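Long-range contact in ricin B-like lectin (Macrolepiota procera, PDB 4IZX), which binds lactose through its galactose unit in a pocket on a beta-trefoil fold, and probably related glycans: residues 9-23 against 32-46. Sequence-based numbering, arbitrary orientation.
Sequences TYKITNVKAGTVIDL and IGYPYHSGKNQQWTF. With GAL (beta-D-galactopyranose), chain B.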
ATOM      1  N   THR A   9      -7.002  11.916  -0.072  1.00  7.98           N
ATOM      2  CA  THR A   9      -7.312  10.504   0.024  1.00  7.87           C
ATOM      3  C   THR A   9      -7.310   9.854  -1.330  1.00  7.71           C
ATOM      4  O   THR A   9      -7.818  10.393  -2.313  1.00  8.87           O
ATOM      5  CB  THR A   9      -8.680  10.355   0.727  1.00  8.00           C
ATOM      6  OG1 THR A   9      -8.598  10.933   2.055  1.00  8.48           O
ATOM      7  CG2 THR A   9      -9.131   8.927   0.846  1.00  8.79           C
ATOM      8  N   TYR A  10      -6.720   8.663  -1.418  1.00  7.29           N
ATOM      9  CA  TYR A  10      -6.447   8.002  -2.672  1.00  7.30           C
ATOM     10  C   TYR A  10      -6.769   6.518  -2.612  1.00  7.39           C
ATOM     11  O   TYR A  10      -6.764   5.911  -1.522  1.00  7.90           O
ATOM     12  CB  TYR A  10      -4.965   8.156  -3.055  1.00  8.34           C
ATOM     13  CG  TYR A  10      -4.551   9.603  -3.178  1.00  8.39           C
ATOM     14  CD1 TYR A  10      -4.854  10.337  -4.324  1.00 10.08           C
ATOM     15  CD2 TYR A  10      -3.913  10.278  -2.165  1.00  8.97           C
ATOM     16  CE1 TYR A  10      -4.504  11.690  -4.438  1.00  9.82           C
ATOM     17  CE2 TYR A  10      -3.564  11.608  -2.262  1.00  9.00           C
ATOM     18  CZ  TYR A  10      -3.892  12.314  -3.390  1.00  9.15           C
ATOM     19  OH  TYR A  10      -3.512  13.639  -3.467  1.00 10.11           O
ATOM     20  N   LYS A  11      -6.986   5.909  -3.780  1.00  7.16           N
ATOM     21  CA  LYS A  11      -6.926   4.475  -3.955  1.00  7.27           C
ATOM     22  C   LYS A  11      -5.561   4.124  -4.533  1.00  6.88           C
ATOM     23  O   LYS A  11      -4.957   4.903  -5.262  1.00  7.67           O
ATOM     24  CB  LYS A  11      -8.059   3.955  -4.819  1.00  8.34           C
ATOM     25  CG  LYS A  11      -8.082   4.488  -6.238  1.00  9.44           C
ATOM     26  CD  LYS A  11      -9.203   3.823  -7.036  1.00 11.79           C
ATOM     27  CE  LYS A  11      -9.583   4.476  -8.334  1.00 14.93           C
ATOM     28  NZ  LYS A  11      -8.530   4.569  -9.299  1.00 18.32           N
ATOM     29  N   ILE A  12      -5.095   2.928  -4.210  1.00  6.76           N
ATOM     30  CA  ILE A  12      -3.746   2.494  -4.533  1.00  6.52           C
ATOM     31  C   ILE A  12      -3.874   1.177  -5.307  1.00  6.23           C
ATOM     32  O   ILE A  12      -4.299   0.159  -4.749  1.00  7.11           O
ATOM     33  CB  ILE A  12      -2.865   2.338  -3.298  1.00  6.49           C
ATOM     34  CG1 ILE A  12      -2.855   3.609  -2.455  1.00  7.29           C
ATOM     35  CG2 ILE A  12      -1.473   1.969  -3.740  1.00  7.29           C
ATOM     36  CD1 ILE A  12      -2.215   3.482  -1.129  1.00  8.25           C
ATOM     37  N   THR A  13      -3.590   1.204  -6.614  1.00  6.22           N
ATOM     38  CA  THR A  13      -3.916   0.118  -7.533  1.00  6.54           C
ATOM     39  C   THR A  13      -2.626  -0.585  -7.952  1.00  6.30           C
ATOM     40  O   THR A  13      -1.667   0.045  -8.365  1.00  7.38           O
ATOM     41  CB  THR A  13      -4.634   0.624  -8.779  1.00  7.23           C
ATOM     42  OG1 THR A  13      -5.788   1.364  -8.378  1.00  8.38           O
ATOM     43  CG2 THR A  13      -5.087  -0.518  -9.649  1.00  8.40           C
ATOM     44  N   ASN A  14      -2.601  -1.918  -7.898  1.00  6.31           N
ATOM     45  CA  ASN A  14      -1.424  -2.663  -8.336  1.00  6.41           C
ATOM     46  C   ASN A  14      -1.310  -2.614  -9.849  1.00  6.26           C
ATOM     47  O   ASN A  14      -2.273  -2.939 -10.555  1.00  7.43           O
ATOM     48  CB  ASN A  14      -1.531  -4.095  -7.868  1.00  6.69           C
ATOM     49  CG  ASN A  14      -0.220  -4.840  -8.002  1.00  6.98           C
ATOM     50  OD1 ASN A  14       0.019  -5.537  -8.992  1.00  7.22           O
ATOM     51  ND2 ASN A  14       0.661  -4.625  -7.021  1.00  6.99           N
ATOM     52  N   VAL A  15      -0.137  -2.274 -10.360  1.00  6.33           N
ATOM     53  CA  VAL A  15       0.048  -2.165 -11.813  1.00  6.85           C
ATOM     54  C   VAL A  15      -0.106  -3.508 -12.498  1.00  7.42           C
ATOM     55  O   VAL A  15      -0.652  -3.580 -13.605  1.00  8.76           O
ATOM     56  CB  VAL A  15       1.412  -1.533 -12.116  1.00  7.43           C
ATOM     57  CG1 VAL A  15       1.799  -1.647 -13.589  1.00  8.79           C
ATOM     58  CG2 VAL A  15       1.418  -0.056 -11.728  1.00  8.20           C
ATOM     59  N   LYS A  16       0.383  -4.584 -11.882  1.00  7.26           N
ATOM     60  CA  LYS A  16       0.279  -5.906 -12.489  1.00  8.12           C
ATOM     61  C   LYS A  16      -1.142  -6.428 -12.430  1.00  7.69           C
ATOM     62  O   LYS A  16      -1.677  -6.891 -13.439  1.00 10.33           O
ATOM     63  CB  LYS A  16       1.260  -6.884 -11.837  1.00  9.27           C
ATOM     64  CG  LYS A  16       1.155  -8.255 -12.485  1.00 14.91           C
ATOM     65  CD  LYS A  16       2.290  -9.155 -12.282  1.00 16.76           C
ATOM     66  CE  LYS A  16       2.155 -10.395 -13.155  1.00 21.53           C
ATOM     67  NZ  LYS A  16       2.969 -11.437 -12.498  1.00 22.77           N
ATOM     68  N   ALA A  17      -1.770  -6.394 -11.252  1.00  7.46           N
ATOM     69  CA  ALA A  17      -3.022  -7.106 -11.029  1.00  8.00           C
ATOM     70  C   ALA A  17      -4.275  -6.288 -11.313  1.00  7.15           C
ATOM     71  O   ALA A  17      -5.314  -6.871 -11.606  1.00  8.40           O
ATOM     72  CB  ALA A  17      -3.082  -7.601  -9.602  1.00  7.66           C
ATOM     73  N   GLY A  18      -4.223  -4.975 -11.078  1.00  7.41           N
ATOM     74  CA  GLY A  18      -5.403  -4.155 -11.211  1.00  7.30           C
ATOM     75  C   GLY A  18      -6.298  -4.104  -9.991  1.00  6.90           C
ATOM     76  O   GLY A  18      -7.292  -3.378 -10.012  1.00  8.25           O
ATOM     77  N   THR A  19      -6.021  -4.901  -8.981  1.00  7.03           N
ATOM     78  CA  THR A  19      -6.690  -4.848  -7.715  1.00  6.93           C
ATOM     79  C   THR A  19      -6.058  -3.756  -6.847  1.00  6.59           C
ATOM     80  O   THR A  19      -4.976  -3.273  -7.137  1.00  7.74           O
ATOM     81  CB  THR A  19      -6.661  -6.224  -7.053  1.00  7.16           C
ATOM     82  OG1 THR A  19      -5.296  -6.621  -6.938  1.00  7.68           O
ATOM     83  CG2 THR A  19      -7.461  -7.261  -7.870  1.00  8.67           C
ATOM     84  N   VAL A  20      -6.777  -3.346  -5.802  1.00  6.36           N
ATOM     85  CA  VAL A  20      -6.366  -2.241  -4.953  1.00  6.58           C
ATOM     86  C   VAL A  20      -6.019  -2.704  -3.552  1.00  6.54           C
ATOM     87  O   VAL A  20      -6.449  -3.782  -3.096  1.00  6.90           O
ATOM     88  CB  VAL A  20      -7.422  -1.128  -4.892  1.00  6.71           C
ATOM     89  CG1 VAL A  20      -7.765  -0.620  -6.274  1.00  7.85           C
ATOM     90  CG2 VAL A  20      -8.663  -1.559  -4.133  1.00  7.38           C
ATOM     91  N   ILE A  21      -5.282  -1.860  -2.833  1.00  6.06           N
ATOM     92  CA  ILE A  21      -4.966  -2.085  -1.431  1.00  5.98           C
ATOM     93  C   ILE A  21      -6.223  -1.886  -0.597  1.00  6.30           C
ATOM     94  O   ILE A  21      -6.807  -0.780  -0.583  1.00  6.98           O
ATOM     95  CB  ILE A  21      -3.822  -1.174  -0.953  1.00  6.40           C
ATOM     96  CG1 ILE A  21      -2.571  -1.404  -1.808  1.00  6.90           C
ATOM     97  CG2 ILE A  21      -3.583  -1.337   0.523  1.00  6.94           C
ATOM     98  CD1 ILE A  21      -1.330  -0.700  -1.304  1.00  7.73           C
ATOM     99  N   ASP A  22      -6.615  -2.931   0.118  1.00  6.08           N
ATOM    100  CA  ASP A  22      -7.912  -3.038   0.780  1.00  6.40           C
ATOM    101  C   ASP A  22      -7.676  -3.527   2.209  1.00  6.10           C
ATOM    102  O   ASP A  22      -6.953  -4.480   2.456  1.00  6.72           O
ATOM    103  CB  ASP A  22      -8.742  -3.993  -0.103  1.00  7.01           C
ATOM    104  CG  ASP A  22     -10.100  -4.421   0.454  1.00  7.15           C
ATOM    105  OD1 ASP A  22     -10.136  -4.873   1.624  1.00  7.37           O
ATOM    106  OD2 ASP A  22     -11.089  -4.373  -0.337  1.00  7.80           O
ATOM    107  N   LEU A  23      -8.287  -2.821   3.162  1.00  6.64           N
ATOM    108  CA  LEU A  23      -8.323  -3.235   4.545  1.00  6.69           C
ATOM    109  C   LEU A  23      -9.444  -4.250   4.682  1.00  7.11           C
ATOM    110  O   LEU A  23     -10.629  -3.931   4.587  1.00  7.66           O
ATOM    111  CB  LEU A  23      -8.540  -2.060   5.469  1.00  7.25           C
ATOM    112  CG  LEU A  23      -8.673  -2.395   6.950  1.00  8.57           C
ATOM    113  CD1 LEU A  23      -7.492  -3.186   7.455  1.00 10.11           C
ATOM    114  CD2 LEU A  23      -8.843  -1.146   7.770  1.00 10.98           C
ATOM    115  N   ILE A  32      -5.016  -6.592   1.926  1.00  6.89           N
ATOM    116  CA  ILE A  32      -5.167  -7.503   0.821  1.00  6.81           C
ATOM    117  C   ILE A  32      -5.325  -6.739  -0.486  1.00  6.33           C
ATOM    118  O   ILE A  32      -5.659  -5.544  -0.498  1.00  7.42           O
ATOM    119  CB  ILE A  32      -6.399  -8.421   1.040  1.00  7.55           C
ATOM    120  CG1 ILE A  32      -7.685  -7.577   1.166  1.00  8.98           C
ATOM    121  CG2 ILE A  32      -6.198  -9.306   2.261  1.00  8.03           C
ATOM    122  CD1 ILE A  32      -8.978  -8.380   1.224  1.00  9.25           C
ATOM    123  N   GLY A  33      -5.142  -7.436  -1.595  1.00  6.46           N
ATOM    124  CA  GLY A  33      -5.573  -6.943  -2.890  1.00  6.83           C
ATOM    125  C   GLY A  33      -6.995  -7.334  -3.166  1.00  6.84           C
ATOM    126  O   GLY A  33      -7.366  -8.495  -2.960  1.00  8.29           O
ATOM    127  N   TYR A  34      -7.819  -6.410  -3.673  1.00  6.85           N
ATOM    128  CA  TYR A  34      -9.217  -6.684  -3.889  1.00  6.94           C
ATOM    129  C   TYR A  34      -9.724  -5.820  -5.012  1.00  7.31           C
ATOM    130  O   TYR A  34      -9.277  -4.675  -5.168  1.00  7.32           O
ATOM    131  CB  TYR A  34     -10.007  -6.405  -2.588  1.00  7.34           C
ATOM    132  CG  TYR A  34     -11.335  -7.146  -2.461  1.00  7.56           C
ATOM    133  CD1 TYR A  34     -11.385  -8.439  -1.939  1.00  7.91           C
ATOM    134  CD2 TYR A  34     -12.514  -6.535  -2.790  1.00  7.53           C
ATOM    135  CE1 TYR A  34     -12.584  -9.085  -1.726  1.00  8.23           C
ATOM    136  CE2 TYR A  34     -13.723  -7.166  -2.618  1.00  8.33           C
ATOM    137  CZ  TYR A  34     -13.755  -8.455  -2.085  1.00  8.32           C
ATOM    138  OH  TYR A  34     -14.979  -9.047  -1.819  1.00  9.38           O
ATOM    139  N   PRO A  35     -10.705  -6.290  -5.799  1.00  7.28           N
ATOM    140  CA  PRO A  35     -11.288  -5.405  -6.827  1.00  7.87           C
ATOM    141  C   PRO A  35     -11.878  -4.136  -6.209  1.00  7.36           C
ATOM    142  O   PRO A  35     -12.508  -4.185  -5.171  1.00  7.72           O
ATOM    143  CB  PRO A  35     -12.342  -6.290  -7.493  1.00  8.52           C
ATOM    144  CG  PRO A  35     -11.795  -7.689  -7.327  1.00 11.21           C
ATOM    145  CD  PRO A  35     -11.199  -7.674  -5.921  1.00  8.33           C
ATOM    146  N   TYR A  36     -11.698  -3.002  -6.886  1.00  8.40           N
ATOM    147  CA  TYR A  36     -12.167  -1.730  -6.372  1.00  7.70           C
ATOM    148  C   TYR A  36     -13.668  -1.587  -6.491  1.00  7.72           C
ATOM    149  O   TYR A  36     -14.222  -1.632  -7.595  1.00  8.48           O
ATOM    150  CB  TYR A  36     -11.501  -0.568  -7.133  1.00  8.69           C
ATOM    151  CG  TYR A  36     -11.801   0.781  -6.548  1.00  9.03           C
ATOM    152  CD1 TYR A  36     -11.430   1.072  -5.252  1.00  9.16           C
ATOM    153  CD2 TYR A  36     -12.446   1.771  -7.301  1.00  9.78           C
ATOM    154  CE1 TYR A  36     -11.684   2.322  -4.709  1.00  9.81           C
ATOM    155  CE2 TYR A  36     -12.706   3.001  -6.756  1.00  9.91           C
ATOM    156  CZ  TYR A  36     -12.333   3.282  -5.458  1.00 10.23           C
ATOM    157  OH  TYR A  36     -12.551   4.506  -4.835  1.00 12.18           O
ATOM    158  N   HIS A  37     -14.321  -1.302  -5.375  1.00  9.58           N
ATOM    159  CA  HIS A  37     -15.750  -1.045  -5.332  1.00  9.64           C
ATOM    160  C   HIS A  37     -16.060   0.302  -4.671  1.00  9.45           C
ATOM    161  O   HIS A  37     -17.196   0.535  -4.340  1.00 11.68           O
ATOM    162  CB  HIS A  37     -16.516  -2.190  -4.659  1.00 10.14           C
ATOM    163  CG  HIS A  37     -16.017  -2.535  -3.306  1.00 10.52           C
ATOM    164  ND1 HIS A  37     -16.395  -1.840  -2.192  1.00 16.86           N
ATOM    165  CD2 HIS A  37     -15.264  -3.559  -2.877  1.00 10.61           C
ATOM    166  CE1 HIS A  37     -15.790  -2.371  -1.146  1.00 15.13           C
ATOM    167  NE2 HIS A  37     -15.093  -3.413  -1.531  1.00  9.69           N
ATOM    168  N   SER A  38     -15.068   1.172  -4.539  1.00  9.74           N
ATOM    169  CA  SER A  38     -15.232   2.495  -3.879  1.00 10.40           C
ATOM    170  C   SER A  38     -15.499   2.402  -2.390  1.00  9.91           C
ATOM    171  O   SER A  38     -15.900   3.363  -1.772  1.00 13.86           O
ATOM    172  CB  SER A  38     -16.324   3.384  -4.561  1.00 13.93           C
ATOM    173  OG  SER A  38     -16.022   3.541  -5.949  1.00 17.55           O
ATOM    174  N   GLY A  39     -15.251   1.270  -1.790  1.00 10.22           N
ATOM    175  CA  GLY A  39     -15.371   1.145  -0.350  1.00 11.52           C
ATOM    176  C   GLY A  39     -14.402   2.065   0.361  1.00  8.08           C
ATOM    177  O   GLY A  39     -13.276   2.254  -0.097  1.00  8.83           O
ATOM    178  N   LYS A  40     -14.766   2.559   1.541  1.00  8.83           N
ATOM    179  CA  LYS A  40     -13.841   3.419   2.300  1.00  8.47           C
ATOM    180  C   LYS A  40     -12.674   2.647   2.914  1.00  7.72           C
ATOM    181  O   LYS A  40     -11.633   3.210   3.214  1.00  7.99           O
ATOM    182  CB  LYS A  40     -14.534   4.242   3.365  1.00  9.05           C
ATOM    183  CG  LYS A  40     -15.115   5.548   2.830  1.00 11.71           C
ATOM    184  CD  LYS A  40     -16.250   5.382   1.841  1.00 13.06           C
ATOM    185  CE  LYS A  40     -16.824   6.742   1.454  1.00 15.31           C
ATOM    186  NZ  LYS A  40     -17.980   6.594   0.564  1.00 19.38           N
ATOM    187  N   ASN A  41     -12.818   1.314   2.995  1.00  7.32           N
ATOM    188  CA  ASN A  41     -11.724   0.425   3.348  1.00  7.45           C
ATOM    189  C   ASN A  41     -10.735   0.219   2.201  1.00  6.64           C
ATOM    190  O   ASN A  41      -9.736  -0.476   2.373  1.00  8.12           O
ATOM    191  CB  ASN A  41     -12.253  -0.928   3.832  1.00  7.53           C
ATOM    192  CG  ASN A  41     -12.976  -1.704   2.749  1.00  7.43           C
ATOM    193  OD1 ASN A  41     -13.825  -1.153   2.035  1.00  8.88           O
ATOM    194  ND2 ASN A  41     -12.621  -2.962   2.578  1.00  8.48           N
ATOM    195  N   GLN A  42     -10.989   0.852   1.052  1.00  6.87           N
ATOM    196  CA  GLN A  42     -10.125   0.847  -0.115  1.00  6.55           C
ATOM    197  C   GLN A  42      -9.579   2.258  -0.380  1.00  6.83           C
ATOM    198  O   GLN A  42      -9.042   2.512  -1.457  1.00  7.26           O
ATOM    199  CB  GLN A  42     -10.872   0.326  -1.300  1.00  6.92           C
ATOM    200  CG  GLN A  42     -11.534  -1.015  -1.061  1.00  8.46           C
ATOM    201  CD  GLN A  42     -12.160  -1.579  -2.308  1.00  8.12           C
ATOM    202  OE1 GLN A  42     -12.904  -0.890  -3.001  1.00 11.25           O
ATOM    203  NE2 GLN A  42     -11.893  -2.835  -2.594  1.00  7.96           N
ATOM    204  N   GLN A  43      -9.715   3.168   0.593  1.00  7.04           N
ATOM    205  CA  GLN A  43      -9.304   4.534   0.499  1.00  7.65           C
ATOM    206  C   GLN A  43      -8.374   4.865   1.640  1.00  6.63           C
ATOM    207  O   GLN A  43      -8.621   4.488   2.786  1.00  7.48           O
ATOM    208  CB  GLN A  43     -10.535   5.456   0.471  1.00  8.77           C
ATOM    209  CG  GLN A  43     -11.449   5.178  -0.707  1.00  9.08           C
ATOM    210  CD  GLN A  43     -12.667   6.059  -0.785  1.00 10.24           C
ATOM    211  OE1 GLN A  43     -13.772   5.613  -1.180  1.00 16.05           O
ATOM    212  NE2 GLN A  43     -12.482   7.309  -0.490  1.00 10.83           N
ATOM    213  N   TRP A  44      -7.338   5.646   1.347  1.00  6.55           N
ATOM    214  CA  TRP A  44      -6.218   5.895   2.246  1.00  6.79           C
ATOM    215  C   TRP A  44      -5.900   7.372   2.239  1.00  7.12           C
ATOM    216  O   TRP A  44      -5.614   7.953   1.181  1.00  7.42           O
ATOM    217  CB  TRP A  44      -4.999   5.066   1.798  1.00  7.11           C
ATOM    218  CG  TRP A  44      -5.302   3.599   1.827  1.00  6.79           C
ATOM    219  CD1 TRP A  44      -5.732   2.844   0.778  1.00  7.33           C
ATOM    220  CD2 TRP A  44      -5.278   2.737   2.980  1.00  6.68           C
ATOM    221  NE1 TRP A  44      -5.992   1.569   1.199  1.00  7.25           N
ATOM    222  CE2 TRP A  44      -5.725   1.470   2.546  1.00  7.35           C
ATOM    223  CE3 TRP A  44      -4.972   2.914   4.325  1.00  7.38           C
ATOM    224  CZ2 TRP A  44      -5.845   0.394   3.419  1.00  7.70           C
ATOM    225  CZ3 TRP A  44      -5.069   1.841   5.184  1.00  7.70           C
ATOM    226  CH2 TRP A  44      -5.516   0.609   4.735  1.00  8.29           C
ATOM    227  N   THR A  45      -5.993   7.999   3.409  1.00  7.04           N
ATOM    228  CA  THR A  45      -5.745   9.413   3.574  1.00  7.27           C
ATOM    229  C   THR A  45      -4.269   9.588   3.888  1.00  7.33           C
ATOM    230  O   THR A  45      -3.730   9.052   4.855  1.00  7.95           O
ATOM    231  CB  THR A  45      -6.635  10.026   4.670  1.00  8.25           C
ATOM    232  OG1 THR A  45      -7.992   9.706   4.471  1.00  8.95           O
ATOM    233  CG2 THR A  45      -6.372  11.483   4.830  1.00  9.17           C
ATOM    234  N   PHE A  46      -3.567  10.281   2.980  1.00  7.79           N
ATOM    235  CA  PHE A  46      -2.155  10.474   3.079  1.00  8.15           C
ATOM    236  C   PHE A  46      -1.849  11.674   3.971  1.00  8.88           C
ATOM    237  O   PHE A  46      -2.499  12.713   3.866  1.00 11.20           O
ATOM    238  CB  PHE A  46      -1.557  10.722   1.692  1.00  8.63           C
ATOM    239  CG  PHE A  46      -1.376   9.505   0.830  1.00  8.36           C
ATOM    240  CD1 PHE A  46      -2.378   8.551   0.655  1.00  8.43           C
ATOM    241  CD2 PHE A  46      -0.187   9.326   0.150  1.00  9.29           C
ATOM    242  CE1 PHE A  46      -2.184   7.438  -0.155  1.00  8.41           C
ATOM    243  CE2 PHE A  46      -0.008   8.232  -0.685  1.00 10.40           C
ATOM    244  CZ  PHE A  46      -1.001   7.264  -0.807  1.00  9.07           C
TER
HETATM  245  C1  GAL B   2     -15.485  -7.236   2.376  1.00 12.24           C
HETATM  246  C2  GAL B   2     -15.067  -5.889   1.872  1.00 10.44           C
HETATM  247  C3  GAL B   2     -14.039  -6.045   0.752  1.00  9.41           C
HETATM  248  C4  GAL B   2     -12.898  -6.964   1.205  1.00  9.29           C
HETATM  249  C5  GAL B   2     -13.496  -8.266   1.690  1.00  9.97           C
HETATM  250  C6  GAL B   2     -12.444  -9.268   2.162  1.00 10.60           C
HETATM  251  O2  GAL B   2     -16.199  -5.215   1.360  1.00 12.78           O
HETATM  252  O3  GAL B   2     -13.564  -4.745   0.400  1.00  9.45           O
HETATM  253  O4  GAL B   2     -12.163  -6.354   2.286  1.00  9.04           O
HETATM  254  O5  GAL B   2     -14.374  -8.028   2.789  1.00 10.69           O
HETATM  255  O6  GAL B   2     -13.087 -10.501   2.540  1.00 13.04           O
HETATM  256  O   HOH W   1      -6.683   1.429  -2.335  1.00  7.98           O
HETATM  257  O   HOH W   2     -10.018  -3.206  -9.240  1.00 13.92           O
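Lys11 CD sits over the centre of the Tyr36 ring, 3.5 Å from its centroid and 11° off the ring normal, a CH-pi contact; Ser38 N covers the opposite face and Val20 CG2 reaches the edge. In this beta-trefoil, Tyr10 turns its edge to the face of Phe46, CD2 leading, with the planes at 81°: a T-shaped pair. Trp44 NE1 gives a nearly straight 3.1 Å hydrogen bond to Ile21 O, which lies in the ring plane although the donor stands above the carbonyl plane. A water joins Ile12 N, Ile21 O and Gln42 O.

Strands 20-23 and 32-34 pair antiparallel, placing Asp22 and Tyr34 on one face, where they form part of the galactose site, which Gly25 N completes with a further hydrogen bond to the sugar. The sugar lies on the Tyr34 ring, with GAL C4 over its centre. With CG anti to the backbone N (chi1 173°), the Asp22 carboxylate is carried to the sugar, where OD1 accepts from GAL O4 and OD2 from GAL O3, both at 2.6 Å. Gln42 NE2 meets OD2 on its anti side at 2.8 Å and also bonds Pro35 O, a second-shell grip on the carboxylate. GAL O3 also accepts from His37 NE2 at 2.8 Å, in the imidazole plane, and from Asn41 ND2, whose other N-H bonds Leu23 O at 3.0 Å.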